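Local coordinates for protein exopolygalacturonase (Yersinia enterocolitica, PDB 2UVF) that is a family 28 exopolygalacturonase that cleaves the polygalacturonate of pectin from its chain ends, on a beta-helix scaffold, at residues Q39-P44 with V54-K58. Numbering follows the deposited sequence.
Sequences QQLQVP and VLVWK
Q42 and V56 pair as antiparallel neighbours, with Q42 N giving a hydrogen bond to V56 O (2.8 Å) and V56 N returning one to Q42 O (2.9 Å). Around them the hairpin of the fibronectin type III domain is tightly packed. On one face P44 CG meets V56 CG1 tip to tip at 3.5 Å, compact groups well suited to the seam where M392, F394 and W425 of the beta-helix press in. On the other face L41 CD1 reaches L55 CB (3.7 Å) and the W57 ring, apolar carbon suited to the domain core beside I146. Toward Q39 the pairing loosens. Q40, with positive backbone phi (67°), and L41 together stand opposite W57, consistent with a beta bulge. The chi1 of Q42 (68°) directs an extended side chain along its own strand, where NE2 gives a nearly straight bond (172°) to Q40 O. The exposed Q40 lies alongside K58, its amide NE2 3.4 Å from the methylene CD. K58 N gives Q39 O a bent bond of 3.0 Å, and a water bridging Q39 N and K58 O replaces the return bond. Reciprocal backbone bonds and apolar side chains thus hold the Q42–V56 end, whereas the Q39–K58 end relies on one backbone bond and a water.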
ATOM      1  N   GLN A  39      14.941 -13.475 -13.521  1.00 52.81           N
ATOM      2  CA  GLN A  39      13.656 -14.004 -13.967  1.00 52.40           C
ATOM      3  C   GLN A  39      12.601 -12.921 -14.078  1.00 51.13           C
ATOM      4  O   GLN A  39      12.510 -12.032 -13.228  1.00 51.08           O
ATOM      5  CB  GLN A  39      13.160 -15.116 -13.034  1.00 52.27           C
ATOM      6  CG  GLN A  39      14.021 -16.360 -13.036  1.00 53.60           C
ATOM      7  CD  GLN A  39      13.553 -17.415 -12.039  1.00 54.29           C
ATOM      8  OE1 GLN A  39      12.480 -17.292 -11.417  1.00 56.59           O
ATOM      9  NE2 GLN A  39      14.364 -18.470 -11.881  1.00 55.34           N
ATOM     10  N   GLN A  40      11.828 -13.004 -15.154  1.00 49.97           N
ATOM     11  CA  GLN A  40      10.580 -12.257 -15.343  1.00 48.87           C
ATOM     12  C   GLN A  40      10.715 -10.742 -15.490  1.00 47.68           C
ATOM     13  O   GLN A  40       9.956  -9.992 -14.877  1.00 47.59           O
ATOM     14  CB  GLN A  40       9.546 -12.636 -14.268  1.00 48.56           C
ATOM     15  CG  GLN A  40       9.336 -14.143 -14.158  1.00 49.79           C
ATOM     16  CD  GLN A  40       8.311 -14.543 -13.114  1.00 50.16           C
ATOM     17  OE1 GLN A  40       7.303 -13.855 -12.909  1.00 53.45           O
ATOM     18  NE2 GLN A  40       8.558 -15.669 -12.459  1.00 49.93           N
ATOM     19  N   LEU A  41      11.653 -10.295 -16.326  1.00 46.29           N
ATOM     20  CA  LEU A  41      11.688  -8.894 -16.719  1.00 45.26           C
ATOM     21  C   LEU A  41      10.321  -8.615 -17.324  1.00 44.59           C
ATOM     22  O   LEU A  41       9.778  -9.466 -18.026  1.00 44.99           O
ATOM     23  CB  LEU A  41      12.806  -8.610 -17.730  1.00 45.23           C
ATOM     24  CG  LEU A  41      12.848  -7.200 -18.349  1.00 45.77           C
ATOM     25  CD1 LEU A  41      13.138  -6.135 -17.292  1.00 45.92           C
ATOM     26  CD2 LEU A  41      13.850  -7.098 -19.494  1.00 45.01           C
ATOM     27  N   GLN A  42       9.751  -7.449 -17.035  1.00 43.40           N
ATOM     28  CA  GLN A  42       8.410  -7.124 -17.513  1.00 42.60           C
ATOM     29  C   GLN A  42       8.141  -5.638 -17.420  1.00 41.86           C
ATOM     30  O   GLN A  42       8.827  -4.922 -16.703  1.00 42.04           O
ATOM     31  CB  GLN A  42       7.353  -7.882 -16.699  1.00 42.86           C
ATOM     32  CG  GLN A  42       7.255  -7.403 -15.260  1.00 42.50           C
ATOM     33  CD  GLN A  42       6.560  -8.373 -14.357  1.00 42.09           C
ATOM     34  OE1 GLN A  42       5.395  -8.181 -14.022  1.00 42.15           O
ATOM     35  NE2 GLN A  42       7.268  -9.423 -13.940  1.00 42.04           N
ATOM     36  N   VAL A  43       7.150  -5.181 -18.169  1.00 40.94           N
ATOM     37  CA  VAL A  43       6.583  -3.854 -17.978  1.00 40.09           C
ATOM     38  C   VAL A  43       5.370  -4.052 -17.067  1.00 39.62           C
ATOM     39  O   VAL A  43       4.490  -4.858 -17.394  1.00 39.78           O
ATOM     40  CB  VAL A  43       6.144  -3.193 -19.313  1.00 39.99           C
ATOM     41  CG1 VAL A  43       5.691  -1.752 -19.088  1.00 39.36           C
ATOM     42  CG2 VAL A  43       7.280  -3.235 -20.327  1.00 39.85           C
ATOM     43  N   PRO A  44       5.357  -3.385 -15.892  1.00 38.77           N
ATOM     44  CA  PRO A  44       4.143  -3.362 -15.075  1.00 38.33           C
ATOM     45  C   PRO A  44       2.992  -2.721 -15.849  1.00 37.91           C
ATOM     46  O   PRO A  44       3.221  -1.859 -16.706  1.00 37.11           O
ATOM     47  CB  PRO A  44       4.542  -2.491 -13.865  1.00 38.56           C
ATOM     48  CG  PRO A  44       6.038  -2.580 -13.816  1.00 38.09           C
ATOM     49  CD  PRO A  44       6.469  -2.660 -15.251  1.00 38.21           C
ATOM     50  N   VAL A  54       8.622   1.651 -17.988  1.00 38.57           N
ATOM     51  CA  VAL A  54       9.120   1.159 -16.696  1.00 36.91           C
ATOM     52  C   VAL A  54       9.305  -0.369 -16.747  1.00 36.10           C
ATOM     53  O   VAL A  54       8.388  -1.101 -17.131  1.00 35.59           O
ATOM     54  CB  VAL A  54       8.173   1.554 -15.511  1.00 36.37           C
ATOM     55  CG1 VAL A  54       8.768   1.143 -14.155  1.00 36.57           C
ATOM     56  CG2 VAL A  54       7.882   3.048 -15.508  1.00 35.99           C
ATOM     57  N   LEU A  55      10.488  -0.836 -16.347  1.00 35.11           N
ATOM     58  CA  LEU A  55      10.789  -2.269 -16.257  1.00 34.55           C
ATOM     59  C   LEU A  55      10.916  -2.747 -14.812  1.00 34.03           C
ATOM     60  O   LEU A  55      11.442  -2.037 -13.956  1.00 33.49           O
ATOM     61  CB  LEU A  55      12.100  -2.592 -16.989  1.00 35.50           C
ATOM     62  CG  LEU A  55      12.293  -2.205 -18.462  1.00 36.03           C
ATOM     63  CD1 LEU A  55      13.795  -2.149 -18.793  1.00 37.35           C
ATOM     64  CD2 LEU A  55      11.544  -3.147 -19.394  1.00 36.75           C
ATOM     65  N   VAL A  56      10.427  -3.957 -14.546  1.00 33.29           N
ATOM     66  CA  VAL A  56      10.637  -4.623 -13.266  1.00 32.49           C
ATOM     67  C   VAL A  56      10.975  -6.082 -13.506  1.00 32.98           C
ATOM     68  O   VAL A  56      10.749  -6.602 -14.592  1.00 33.08           O
ATOM     69  CB  VAL A  56       9.415  -4.510 -12.293  1.00 32.51           C
ATOM     70  CG1 VAL A  56       9.035  -3.055 -12.029  1.00 29.89           C
ATOM     71  CG2 VAL A  56       8.241  -5.307 -12.792  1.00 30.57           C
ATOM     72  N   TRP A  57      11.503  -6.746 -12.484  1.00 32.94           N
ATOM     73  CA  TRP A  57      11.942  -8.128 -12.599  1.00 34.03           C
ATOM     74  C   TRP A  57      12.003  -8.694 -11.217  1.00 34.94           C
ATOM     75  O   TRP A  57      12.095  -7.931 -10.248  1.00 35.22           O
ATOM     76  CB  TRP A  57      13.348  -8.227 -13.256  1.00 33.20           C
ATOM     77  CG  TRP A  57      14.405  -7.435 -12.542  1.00 32.17           C
ATOM     78  CD1 TRP A  57      15.198  -7.863 -11.505  1.00 32.25           C
ATOM     79  CD2 TRP A  57      14.776  -6.067 -12.796  1.00 31.72           C
ATOM     80  NE1 TRP A  57      16.028  -6.839 -11.094  1.00 32.06           N
ATOM     81  CE2 TRP A  57      15.801  -5.734 -11.876  1.00 31.49           C
ATOM     82  CE3 TRP A  57      14.342  -5.091 -13.708  1.00 30.75           C
ATOM     83  CZ2 TRP A  57      16.394  -4.463 -11.838  1.00 32.23           C
ATOM     84  CZ3 TRP A  57      14.941  -3.819 -13.668  1.00 32.09           C
ATOM     85  CH2 TRP A  57      15.954  -3.523 -12.741  1.00 31.12           C
ATOM     86  N   LYS A  58      11.970 -10.019 -11.128  1.00 36.39           N
ATOM     87  CA  LYS A  58      12.238 -10.733  -9.879  1.00 38.37           C
ATOM     88  C   LYS A  58      13.716 -10.772  -9.439  1.00 39.49           C
ATOM     89  O   LYS A  58      14.637 -11.059 -10.231  1.00 40.17           O
ATOM     90  CB  LYS A  58      11.683 -12.153  -9.953  1.00 37.88           C
ATOM     91  CG  LYS A  58      10.154 -12.197  -9.926  1.00 39.17           C
ATOM     92  CD  LYS A  58       9.595 -13.634  -9.928  1.00 39.94           C
ATOM     93  CE  LYS A  58       9.879 -14.398  -8.632  1.00 41.38           C
ATOM     94  NZ  LYS A  58       9.256 -13.742  -7.460  1.00 43.35           N
TER
HETATM   95  O   HOH W   1      15.669 -13.663 -10.506  1.00 34.30           O